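Putative histidinol-phosphate aminotransferase (PDB 3LY1) binds pyridoxal phosphate and probably acts as an aminotransferase, as do its relatives in the histidinol-phosphate aminotransferase subfamily. Local coordinates at residues Asn22-Pro27 with Glu291-Phe296; Asp179-Glu184 with Leu208-Lys213; Ser212-Met217 with Ala260-Ser265; Lys267-Ser272 with Ile330-Pro335. All blocks are in the same frame, centred on the assembly; numbering follows the deposited sequence. Where two conformers were deposited one is given.

Interaction 1. Residues Asn22-Pro27 with Glu291-Phe296; sequences NFNENP and EGNFVF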
# COMPACT_ATOMS: atom_id res chain seq x y z
N ASN A 22 21.70 -6.65 -5.22
CA ASN A 22 20.97 -7.79 -4.70
C ASN A 22 19.46 -7.81 -4.97
O ASN A 22 18.86 -8.87 -4.91
CB ASN A 22 21.24 -7.97 -3.19
CG ASN A 22 21.05 -6.70 -2.35
OD1 ASN A 22 20.96 -5.56 -2.87
ND2 ASN A 22 21.04 -6.89 -1.01
N PHE A 23 18.87 -6.65 -5.25
CA PHE A 23 17.40 -6.54 -5.32
C PHE A 23 16.86 -5.85 -6.59
O PHE A 23 15.72 -5.36 -6.61
CB PHE A 23 16.87 -5.81 -4.07
CG PHE A 23 17.11 -6.55 -2.76
CD1 PHE A 23 16.79 -7.92 -2.62
CD2 PHE A 23 17.63 -5.88 -1.66
CE1 PHE A 23 17.00 -8.57 -1.39
CE2 PHE A 23 17.86 -6.52 -0.45
CZ PHE A 23 17.56 -7.87 -0.32
N ASN A 24 17.65 -5.85 -7.66
CA ASN A 24 17.28 -5.24 -8.95
C ASN A 24 16.82 -3.79 -8.84
O ASN A 24 15.99 -3.32 -9.65
CB ASN A 24 16.21 -6.07 -9.69
CG ASN A 24 16.64 -7.50 -9.99
OD1 ASN A 24 15.78 -8.42 -10.21
ND2 ASN A 24 17.94 -7.72 -10.01
N GLU A 25 17.33 -3.09 -7.85
CA GLU A 25 17.03 -1.67 -7.69
C GLU A 25 17.85 -0.93 -8.72
O GLU A 25 18.94 -1.38 -9.09
CB GLU A 25 17.35 -1.20 -6.26
CG GLU A 25 16.60 -2.04 -5.20
CD GLU A 25 17.28 -2.05 -3.83
OE1 GLU A 25 18.52 -2.21 -3.75
OE2 GLU A 25 16.54 -1.95 -2.82
N ASN A 26 17.35 0.21 -9.19
CA ASN A 26 18.09 1.06 -10.10
C ASN A 26 19.13 1.74 -9.23
O ASN A 26 18.76 2.23 -8.15
CB ASN A 26 17.15 2.10 -10.71
CG ASN A 26 17.73 2.83 -11.90
OD1 ASN A 26 18.90 3.28 -11.88
ND2 ASN A 26 16.92 2.99 -12.93
N PRO A 27 20.44 1.70 -9.63
CA PRO A 27 21.56 2.24 -8.83
C PRO A 27 21.70 3.75 -8.98
O PRO A 27 22.45 4.39 -8.22
CB PRO A 27 22.78 1.54 -9.43
CG PRO A 27 22.41 1.36 -10.88
CD PRO A 27 20.93 1.01 -10.84
N GLU A 291 17.87 -8.76 -20.54
CA GLU A 291 17.02 -7.74 -21.12
C GLU A 291 16.43 -6.80 -20.05
O GLU A 291 15.72 -5.85 -20.40
CB GLU A 291 15.89 -8.40 -21.91
CG GLU A 291 16.39 -9.22 -23.06
CD GLU A 291 17.13 -8.41 -24.12
OE1 GLU A 291 16.84 -7.21 -24.31
OE2 GLU A 291 18.02 -8.99 -24.78
N GLY A 292 16.73 -7.10 -18.78
CA GLY A 292 16.38 -6.28 -17.63
C GLY A 292 17.61 -5.57 -17.05
O GLY A 292 18.55 -5.28 -17.78
N ASN A 293 17.62 -5.33 -15.74
CA ASN A 293 18.74 -4.67 -15.05
C ASN A 293 19.50 -5.65 -14.13
O ASN A 293 19.93 -5.30 -13.02
CB ASN A 293 18.25 -3.39 -14.32
CG ASN A 293 17.25 -3.66 -13.20
OD1 ASN A 293 16.74 -4.76 -13.05
ND2 ASN A 293 16.97 -2.62 -12.39
N PHE A 294 19.64 -6.89 -14.61
CA PHE A 294 20.35 -7.95 -13.88
C PHE A 294 20.80 -9.05 -14.85
O PHE A 294 20.28 -9.13 -15.96
CB PHE A 294 19.46 -8.58 -12.80
CG PHE A 294 18.10 -9.04 -13.33
CD1 PHE A 294 17.04 -8.14 -13.41
CD2 PHE A 294 17.89 -10.34 -13.72
CE1 PHE A 294 15.80 -8.54 -13.88
CE2 PHE A 294 16.65 -10.77 -14.18
CZ PHE A 294 15.60 -9.86 -14.28
N VAL A 295 21.75 -9.89 -14.43
CA VAL A 295 22.27 -10.95 -15.28
C VAL A 295 22.25 -12.23 -14.47
O VAL A 295 22.59 -12.25 -13.24
CB VAL A 295 23.73 -10.63 -15.77
CG1 VAL A 295 24.39 -11.88 -16.52
CG2 VAL A 295 23.76 -9.39 -16.64
N PHE A 296 21.81 -13.30 -15.12
CA PHE A 296 21.79 -14.61 -14.50
C PHE A 296 22.96 -15.35 -15.13
O PHE A 296 23.03 -15.48 -16.34
CB PHE A 296 20.44 -15.29 -14.77
CG PHE A 296 20.05 -16.35 -13.76
CD1 PHE A 296 19.89 -16.05 -12.42
CD2 PHE A 296 19.75 -17.64 -14.20
CE1 PHE A 296 19.46 -17.02 -11.50
CE2 PHE A 296 19.31 -18.63 -13.27
CZ PHE A 296 19.18 -18.31 -11.94
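The side-chain amide of Asn24 lies over one face of the Phe294 ring, the two planes only 15° apart. It rests above the CD1 side of the ring: Asn24 OD1 is 3.5 Å from Phe294 CD1, while Asn24 ND2 comes down by the stem, 3.3 Å from Phe294 CB. At the ring's edge, in its plane, sits OD1 of the preceding residue, Asn293, and the ring also meets Tyr182 edge-to-face. Asn24 CG stands opposite its own carbonyl carbon (chi1 -59°), which brings the amide over Phe294; the backbone carbonyl of the same residue serves Asn293. There Asn293 ND2 donates to Asn24 O over 3.0 Å, approaching from above the carbonyl plane and not along a lone pair. The other amide atom, Asn293 OD1, packs 3.6 Å from Asn24 CB and is buried without a polar partner in the model. Asn24 OD1, by contrast, lies 3.1 Å from Tyr182 OH, a probable hydrogen bond, so the stacked amide borders the cofactor pocket. Further along, Glu25 turns from this contact to a salt bridge with Arg47 of the second subunit. The loop between strand 19-20 and helix 32-40 is thus laid against the start of strand 294-298, whose antiparallel neighbour, strand 327-331, supplies Ser331 OG to Asn24 N, while Asn293 also packs on Asn269 of helix 259-283.

Interaction 2. Residues Asp179-Glu184 with Leu208-Lys213; sequences DEAYAE and LKTFSK. With PLP (pyridoxal-5'-phosphate), chain E.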
# COMPACT_ATOMS: atom_id res chain seq x y z
N ASP A 179 3.60 -9.56 -16.48
CA ASP A 179 4.34 -8.71 -15.55
C ASP A 179 5.52 -8.12 -16.30
O ASP A 179 6.51 -8.81 -16.56
CB ASP A 179 4.74 -9.53 -14.30
CG ASP A 179 5.45 -8.71 -13.22
OD1 ASP A 179 5.95 -7.57 -13.53
OD2 ASP A 179 5.53 -9.24 -12.05
N GLU A 180 5.40 -6.84 -16.67
CA GLU A 180 6.41 -6.18 -17.46
C GLU A 180 7.21 -5.18 -16.64
O GLU A 180 7.59 -4.13 -17.14
CB GLU A 180 5.75 -5.52 -18.66
CG GLU A 180 5.09 -6.57 -19.61
CD GLU A 180 4.49 -5.99 -20.91
OE1 GLU A 180 4.59 -4.76 -21.17
OE2 GLU A 180 3.93 -6.81 -21.68
N ALA A 181 7.48 -5.53 -15.37
CA ALA A 181 8.31 -4.72 -14.46
C ALA A 181 9.55 -4.18 -15.15
O ALA A 181 9.85 -3.00 -15.03
CB ALA A 181 8.70 -5.55 -13.22
N TYR A 182 10.27 -5.03 -15.90
CA TYR A 182 11.57 -4.64 -16.45
C TYR A 182 11.57 -4.25 -17.94
O TYR A 182 12.64 -4.19 -18.56
CB TYR A 182 12.61 -5.75 -16.21
CG TYR A 182 12.76 -6.13 -14.74
CD1 TYR A 182 13.53 -5.39 -13.87
CD2 TYR A 182 12.10 -7.24 -14.25
CE1 TYR A 182 13.61 -5.75 -12.50
CE2 TYR A 182 12.20 -7.61 -12.91
CZ TYR A 182 12.95 -6.85 -12.04
OH TYR A 182 13.01 -7.21 -10.70
N ALA A 183 10.40 -4.01 -18.50
CA ALA A 183 10.24 -3.99 -19.97
C ALA A 183 10.98 -2.83 -20.65
O ALA A 183 11.48 -2.99 -21.75
CB ALA A 183 8.78 -3.98 -20.37
N GLU A 184 11.12 -1.69 -19.99
CA GLU A 184 11.80 -0.55 -20.62
C GLU A 184 13.32 -0.73 -20.86
O GLU A 184 13.92 -0.01 -21.65
CB GLU A 184 11.53 0.74 -19.85
CG GLU A 184 10.06 1.21 -19.90
CD GLU A 184 9.15 0.60 -18.82
OE1 GLU A 184 9.55 -0.34 -18.12
OE2 GLU A 184 8.00 1.08 -18.69
N LEU A 208 0.78 -5.79 -15.59
CA LEU A 208 1.29 -5.16 -14.37
C LEU A 208 2.57 -4.43 -14.70
O LEU A 208 3.47 -4.98 -15.38
CB LEU A 208 1.55 -6.19 -13.31
CG LEU A 208 0.35 -6.97 -12.78
CD1 LEU A 208 0.84 -7.99 -11.84
CD2 LEU A 208 -0.77 -6.05 -12.15
N LYS A 209 2.62 -3.19 -14.19
CA LYS A 209 3.79 -2.35 -14.35
C LYS A 209 4.10 -1.63 -13.05
O LYS A 209 3.29 -1.60 -12.12
CB LYS A 209 3.62 -1.38 -15.54
CG LYS A 209 3.84 -2.09 -16.93
CD LYS A 209 3.80 -1.15 -18.13
CE LYS A 209 5.03 -0.24 -18.16
NZ LYS A 209 6.29 -0.95 -18.58
N THR A 210 5.32 -1.10 -12.96
CA THR A 210 5.83 -0.51 -11.72
C THR A 210 6.73 0.68 -12.06
O THR A 210 7.29 0.70 -13.13
CB THR A 210 6.61 -1.52 -10.88
OG1 THR A 210 6.99 -0.92 -9.62
CG2 THR A 210 7.83 -2.03 -11.62
N PHE A 211 6.84 1.64 -11.15
CA PHE A 211 7.84 2.73 -11.22
C PHE A 211 9.17 2.37 -10.51
O PHE A 211 10.08 3.21 -10.40
CB PHE A 211 7.25 4.00 -10.63
CG PHE A 211 6.27 4.72 -11.53
CD1 PHE A 211 4.93 4.33 -11.62
CD2 PHE A 211 6.69 5.77 -12.29
CE1 PHE A 211 4.05 5.03 -12.47
CE2 PHE A 211 5.81 6.48 -13.12
CZ PHE A 211 4.49 6.10 -13.21
N SER A 212 9.27 1.15 -10.01
CA SER A 212 10.36 0.73 -9.14
C SER A 212 11.69 0.49 -9.90
O SER A 212 12.71 0.40 -9.27
CB SER A 212 9.99 -0.53 -8.38
OG SER A 212 9.01 -0.31 -7.39
N LYS A 213 11.66 0.38 -11.23
CA LYS A 213 12.84 -0.10 -11.99
C LYS A 213 13.41 0.98 -12.91
O LYS A 213 14.22 1.77 -12.46
CB LYS A 213 12.54 -1.42 -12.69
CG LYS A 213 11.87 -2.50 -11.78
CD LYS A 213 12.73 -2.98 -10.62
CE LYS A 213 12.00 -3.94 -9.69
NZ LYS A 213 12.87 -4.41 -8.55
N1 PLP E . 7.44 -8.09 -10.61
C2 PLP E . 8.75 -8.50 -10.77
C2A PLP E . 9.07 -9.41 -11.93
C3 PLP E . 9.70 -8.09 -9.84
O3 PLP E . 10.98 -8.52 -9.99
C4 PLP E . 9.32 -7.27 -8.76
C4A PLP E . 10.35 -6.71 -7.81
O4A PLP E . 11.13 -7.53 -7.35
C5 PLP E . 7.98 -6.88 -8.60
C6 PLP E . 7.06 -7.32 -9.55
C5A PLP E . 7.52 -6.01 -7.45
O4P PLP E . 8.11 -4.70 -7.41
P PLP E . 7.31 -3.45 -6.82
O1P PLP E . 6.36 -3.85 -5.74
O2P PLP E . 6.63 -2.90 -8.05
O3P PLP E . 8.45 -2.56 -6.34
O HOH W 1 5.78 -2.53 -20.75
O HOH W 2 7.20 -1.58 -15.26
O HOH W 3 7.47 1.33 -15.93
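Tyr182 and Lys213 cross beside the pyridoxal phosphate, Tyr182 CE1 lying 3.5 Å from Lys213 CD, obliquely to the ring. The tyrosine reaches the cofactor in the plane of its ring, with Tyr182 OH hydrogen-bonded to PLP O3 at 2.5 Å. The lysine bends at its second torsion and then runs straight, bringing Lys213 NZ to 3.5 Å from PLP C4A; no covalent bond joins them in this model. Asp179 OD2 takes the pyridine N1-H at 2.7 Å, probably stabilising a protonated ring, and Ala181 CB packs under the ring near C2. From these two segments the phosphate receives two hydroxyls, Thr210 OG1 to O2P and Ser212 OG to O3P; Ser77, Ser78, Arg221 and Tyr48 of the second subunit also bond to the cofactor.

Behind this shell, Asp179 OD1 accepts from Ala181 N in an Asx turn, and Tyr146 adds a second partner to OD2. Thr210 OG1 accepts from Ser212 N in an ST turn. The two segments join where Asp179 and Leu208 pair as parallel strands, Glu180 N donating to Leu208 O at 3.0 Å. Farthest out, Lys209 NZ, in one of two conformers, makes a salt bridge of 2.7 Å to Glu184 OE2, and a water links it to Glu180 OE1, a carboxylate that Ser193 also binds. Strand-end aspartate, an alanine methyl against the ring, tyrosine at O3 and a lysine at C4A, all at the carboxyl ends of parallel strands, are typical of the fold-type I cofactor site, in which the equivalent lysine forms the internal aldimine, as Lys213 probably does.

Interaction 3. Residues Ser212-Met217 with Ala260-Ser265; sequences SKIHAM and AFITYS. With PLP (pyridoxal-5'-phosphate), chain E; EDO (1,2-ethanediol), chain H.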
# COMPACT_ATOMS: atom_id res chain seq x y z
N SER A 212 9.27 1.15 -10.01
CA SER A 212 10.36 0.73 -9.14
C SER A 212 11.69 0.49 -9.90
O SER A 212 12.71 0.40 -9.27
CB SER A 212 9.99 -0.53 -8.38
OG SER A 212 9.01 -0.31 -7.39
N LYS A 213 11.66 0.38 -11.23
CA LYS A 213 12.84 -0.10 -11.99
C LYS A 213 13.41 0.98 -12.91
O LYS A 213 14.22 1.77 -12.46
CB LYS A 213 12.54 -1.42 -12.69
CG LYS A 213 11.87 -2.50 -11.78
CD LYS A 213 12.73 -2.98 -10.62
CE LYS A 213 12.00 -3.94 -9.69
NZ LYS A 213 12.87 -4.41 -8.55
N ILE A 214 12.97 1.09 -14.16
CA ILE A 214 13.53 2.14 -15.02
C ILE A 214 13.39 3.52 -14.35
O ILE A 214 14.32 4.35 -14.41
CB ILE A 214 12.93 2.16 -16.46
CG1 ILE A 214 13.74 3.07 -17.40
CG2 ILE A 214 11.50 2.58 -16.46
CD1 ILE A 214 14.72 2.35 -18.27
N HIS A 215 12.24 3.76 -13.69
CA HIS A 215 11.97 5.05 -13.07
C HIS A 215 12.69 5.20 -11.72
O HIS A 215 12.62 6.25 -11.12
CB HIS A 215 10.46 5.28 -12.88
CG HIS A 215 9.71 5.55 -14.16
ND1 HIS A 215 9.56 6.81 -14.68
CD2 HIS A 215 9.07 4.71 -15.02
CE1 HIS A 215 8.85 6.75 -15.79
NE2 HIS A 215 8.54 5.49 -16.02
N ALA A 216 13.33 4.15 -11.24
CA ALA A 216 14.21 4.26 -10.05
C ALA A 216 13.49 4.68 -8.75
O ALA A 216 14.07 5.36 -7.93
CB ALA A 216 15.40 5.22 -10.34
N MSE A 217 12.26 4.22 -8.55
CA MSE A 217 11.46 4.65 -7.39
C MSE A 217 10.96 3.47 -6.55
O MSE A 217 9.85 3.56 -5.97
CB MSE A 217 10.26 5.48 -7.87
CG MSE A 217 10.62 6.71 -8.66
SE MSE A 217 9.05 7.66 -9.53
CE MSE A 217 7.91 7.33 -8.26
N ALA A 260 14.22 12.43 -20.78
CA ALA A 260 15.67 12.43 -20.86
C ALA A 260 16.24 11.48 -19.80
O ALA A 260 17.18 10.71 -20.07
CB ALA A 260 16.21 13.84 -20.67
N PHE A 261 15.68 11.52 -18.59
CA PHE A 261 16.13 10.62 -17.53
C PHE A 261 15.91 9.15 -17.90
O PHE A 261 16.78 8.34 -17.66
CB PHE A 261 15.50 10.93 -16.16
CG PHE A 261 15.88 9.92 -15.12
CD1 PHE A 261 17.08 10.02 -14.45
CD2 PHE A 261 15.05 8.83 -14.83
CE1 PHE A 261 17.45 9.08 -13.49
CE2 PHE A 261 15.40 7.89 -13.89
CZ PHE A 261 16.61 8.02 -13.21
N ILE A 262 14.76 8.81 -18.47
CA ILE A 262 14.44 7.40 -18.79
C ILE A 262 15.46 6.86 -19.81
O ILE A 262 16.03 5.77 -19.66
CB ILE A 262 12.98 7.30 -19.30
CG1 ILE A 262 12.03 7.69 -18.15
CG2 ILE A 262 12.64 5.90 -19.82
CD1 ILE A 262 12.05 6.68 -16.94
N THR A 263 15.75 7.68 -20.81
CA THR A 263 16.81 7.37 -21.77
C THR A 263 18.15 7.11 -21.10
O THR A 263 18.82 6.13 -21.41
CB THR A 263 16.94 8.50 -22.79
OG1 THR A 263 15.72 8.56 -23.53
CG2 THR A 263 18.14 8.26 -23.74
N TYR A 264 18.53 7.98 -20.17
CA TYR A 264 19.79 7.84 -19.42
C TYR A 264 19.80 6.57 -18.53
O TYR A 264 20.82 5.87 -18.44
CB TYR A 264 20.02 9.11 -18.57
CG TYR A 264 21.14 9.00 -17.56
CD1 TYR A 264 22.46 8.77 -17.95
CD2 TYR A 264 20.89 9.19 -16.20
CE1 TYR A 264 23.49 8.67 -17.01
CE2 TYR A 264 21.91 9.09 -15.25
CZ TYR A 264 23.20 8.82 -15.66
OH TYR A 264 24.19 8.73 -14.71
N SER A 265 18.68 6.33 -17.86
CA SER A 265 18.48 5.17 -16.99
C SER A 265 18.73 3.87 -17.78
O SER A 265 19.46 3.02 -17.33
CB SER A 265 17.06 5.22 -16.37
OG SER A 265 16.81 4.14 -15.47
N1 PLP E . 7.44 -8.09 -10.61
C2 PLP E . 8.75 -8.50 -10.77
C2A PLP E . 9.07 -9.41 -11.93
C3 PLP E . 9.70 -8.09 -9.84
O3 PLP E . 10.98 -8.52 -9.99
C4 PLP E . 9.32 -7.27 -8.76
C4A PLP E . 10.35 -6.71 -7.81
O4A PLP E . 11.13 -7.53 -7.35
C5 PLP E . 7.98 -6.88 -8.60
C6 PLP E . 7.06 -7.32 -9.55
C5A PLP E . 7.52 -6.01 -7.45
O4P PLP E . 8.11 -4.70 -7.41
P PLP E . 7.31 -3.45 -6.82
O1P PLP E . 6.36 -3.85 -5.74
O2P PLP E . 6.63 -2.90 -8.05
O3P PLP E . 8.45 -2.56 -6.34
C1 EDO H . 5.13 3.78 -16.15
O1 EDO H . 5.32 2.50 -16.75
C2 EDO H . 4.70 4.75 -17.24
O2 EDO H . 5.88 5.20 -17.91
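Ile262 reaches from its helix into the turn that begins at Lys213, touching Ile214 with one branch and His215 with the other. From CB the short branch, CG2, meets Ile214 CG1 at 3.9 Å, the two side chains crossing at about a right angle. The longer branch starts opposite the carbonyl carbon (chi1 -65°); its CG1 passes 4.1 Å from His215 CE1, and its tip, CD1, settles over the imidazole face. This is a CH-pi contact, Ile262 CD1 standing 3.5 Å from the His215 ring centroid and 20° off the normal. Ser255 OG hydrogen-bonds ND1 of this ring, while NE2 meets an ethanediol, probably from the crystallisation liquor.

The partner is a type I beta turn, Lys213 to Ala216, laid across the long helix 259-283; its first residue is the cofactor-site lysine of the aminotransferase fold, so the turn just behind the pocket is backed by this helix. One turn along the helix from Phe261, Ser265 OG extends away from its own N (chi1 -178°) and donates to Ile214 O at 2.7 Å, in the carbonyl plane and on a lone pair. The same hydroxyl is hydrogen-bonded to Asn26 ND2, which also reaches Lys213 O. Phe261 completes the contact: its CE2 lies 3.7 Å from Ile214 O, and Ala216 CB meets the ring at its edge, 4.2 Å from Phe261 CZ.

Interaction 4. Residues Lys267-Ser272 with Ile330-Pro335; sequences KSNDVS and ISLGTP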
# COMPACT_ATOMS: atom_id res chain seq x y z
N LYS A 267 20.42 3.63 -20.80
CA LYS A 267 21.78 3.68 -21.36
C LYS A 267 22.82 3.29 -20.32
O LYS A 267 23.71 2.49 -20.62
CB LYS A 267 22.09 5.06 -21.92
CG LYS A 267 23.51 5.17 -22.54
CD LYS A 267 23.86 6.59 -23.02
CE LYS A 267 25.01 6.62 -24.07
NZ LYS A 267 25.94 5.40 -24.01
N SER A 268 22.69 3.83 -19.11
CA SER A 268 23.61 3.48 -18.02
C SER A 268 23.53 1.98 -17.70
O SER A 268 24.55 1.32 -17.48
CB SER A 268 23.33 4.32 -16.76
OG SER A 268 24.15 3.91 -15.66
N ASN A 269 22.31 1.44 -17.70
CA ASN A 269 22.13 0.01 -17.51
C ASN A 269 22.85 -0.80 -18.59
O ASN A 269 23.46 -1.83 -18.27
CB ASN A 269 20.65 -0.36 -17.52
CG ASN A 269 20.43 -1.81 -17.14
OD1 ASN A 269 20.77 -2.23 -16.05
ND2 ASN A 269 19.81 -2.58 -18.05
N ASP A 270 22.74 -0.35 -19.84
CA ASP A 270 23.38 -1.03 -20.97
C ASP A 270 24.89 -1.05 -20.82
O ASP A 270 25.53 -2.06 -21.10
CB ASP A 270 23.02 -0.34 -22.30
CG ASP A 270 21.55 -0.57 -22.74
OD1 ASP A 270 20.94 -1.62 -22.40
OD2 ASP A 270 21.02 0.29 -23.48
N VAL A 271 25.47 0.09 -20.42
CA VAL A 271 26.90 0.17 -20.19
C VAL A 271 27.32 -0.80 -19.07
O VAL A 271 28.31 -1.50 -19.22
CB VAL A 271 27.33 1.61 -19.83
CG1 VAL A 271 28.85 1.64 -19.47
CG2 VAL A 271 26.99 2.59 -21.01
N SER A 272 26.59 -0.81 -17.96
CA SER A 272 26.91 -1.67 -16.84
C SER A 272 26.86 -3.15 -17.25
O SER A 272 27.72 -3.93 -16.84
CB SER A 272 25.99 -1.43 -15.65
OG SER A 272 26.29 -0.16 -15.08
N ILE A 330 22.91 -11.44 -10.54
CA ILE A 330 23.71 -10.31 -10.18
C ILE A 330 23.01 -9.07 -10.70
O ILE A 330 22.89 -8.90 -11.90
CB ILE A 330 25.09 -10.34 -10.88
CG1 ILE A 330 25.85 -11.63 -10.58
CG2 ILE A 330 25.90 -9.11 -10.50
CD1 ILE A 330 26.10 -11.91 -9.10
N SER A 331 22.51 -8.19 -9.83
CA SER A 331 21.92 -6.93 -10.34
C SER A 331 22.97 -5.99 -10.93
O SER A 331 24.16 -6.00 -10.57
CB SER A 331 21.05 -6.20 -9.27
OG SER A 331 20.21 -7.16 -8.58
N LEU A 332 22.54 -5.15 -11.84
CA LEU A 332 23.48 -4.25 -12.49
C LEU A 332 23.56 -2.95 -11.71
O LEU A 332 22.57 -2.24 -11.55
CB LEU A 332 23.13 -4.06 -13.94
CG LEU A 332 23.20 -5.29 -14.85
CD1 LEU A 332 22.74 -4.96 -16.30
CD2 LEU A 332 24.59 -5.91 -14.86
N GLY A 333 24.74 -2.69 -11.15
CA GLY A 333 25.06 -1.43 -10.48
C GLY A 333 25.46 -0.34 -11.46
O GLY A 333 25.29 -0.49 -12.67
N THR A 334 26.00 0.76 -10.94
CA THR A 334 26.47 1.84 -11.81
C THR A 334 27.68 1.28 -12.57
O THR A 334 28.25 0.27 -12.14
CB THR A 334 26.92 3.09 -11.01
OG1 THR A 334 28.10 2.78 -10.24
CG2 THR A 334 25.80 3.58 -10.09
N PRO A 335 28.07 1.93 -13.69
CA PRO A 335 29.24 1.43 -14.45
C PRO A 335 30.51 1.31 -13.57
O PRO A 335 31.24 0.31 -13.66
CB PRO A 335 29.38 2.46 -15.59
CG PRO A 335 27.90 2.88 -15.84
CD PRO A 335 27.34 2.99 -14.43
O HOH W 4 21.29 -0.93 -13.63
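Ser272 meets the loop Gly333-Pro335 at the point where strand 327-331 gives way to helix 335-350, a helix N-terminus with Thr334 at the N-cap and Pro335 as the first residue. Thr334 caps a following backbone N with its side chain, and Glu337 binds Thr334 N in return, as in a capping box. The packing is tight around the serine hydroxyl. Ser272 OG donates to Gly333 O over 2.6 Å, tilted 22° from the carbonyl plane, and also lies 3.4 Å from Pro335 CD. It sits close to Pro335 N as well, but that nitrogen has no hydrogen to share. Ser268, one turn earlier, presses its OG against the same CD at 3.5 Å, so the proline ring rests on two serines of helix 259-283. Toward the surface the fit relaxes: exposed Val271 offers CG1 to Pro335 CG at 4.0 Å, crossing it at about a right angle. Inward, Leu332 CD1 approaches Asn269 OD1 at 3.4 Å, while Asn269 ND2 turns to Gly292 O. The same Asn269 OD1 accepts from a water at 2.8 Å, and that water's other hydrogen goes to Leu332 O, also at 2.8 Å.

In the fold
From the N terminus, the loop at 22-27 opens interaction 1, which closes only at 291-296 and so spans most of the chain. Interactions 2 and 3 both fall within that span: 179-184 with 208-213 closes a short loop between neighbouring parallel strands of the large sheet, and interaction 3, starting on Ser212 and Lys213 where interaction 2 ends, closes the next, from 212-217 to helix 259-283. Interaction 4 begins farther along that helix and ends at 330-335, so it crosses interaction 1. Interactions 1 and 4 meet through the antiparallel strands 294-298 and 327-331. Asn26 ties interaction 1 to interaction 3, and Tyr182 ties it to interaction 2, linking cofactor sheet, helix and C-terminal strands.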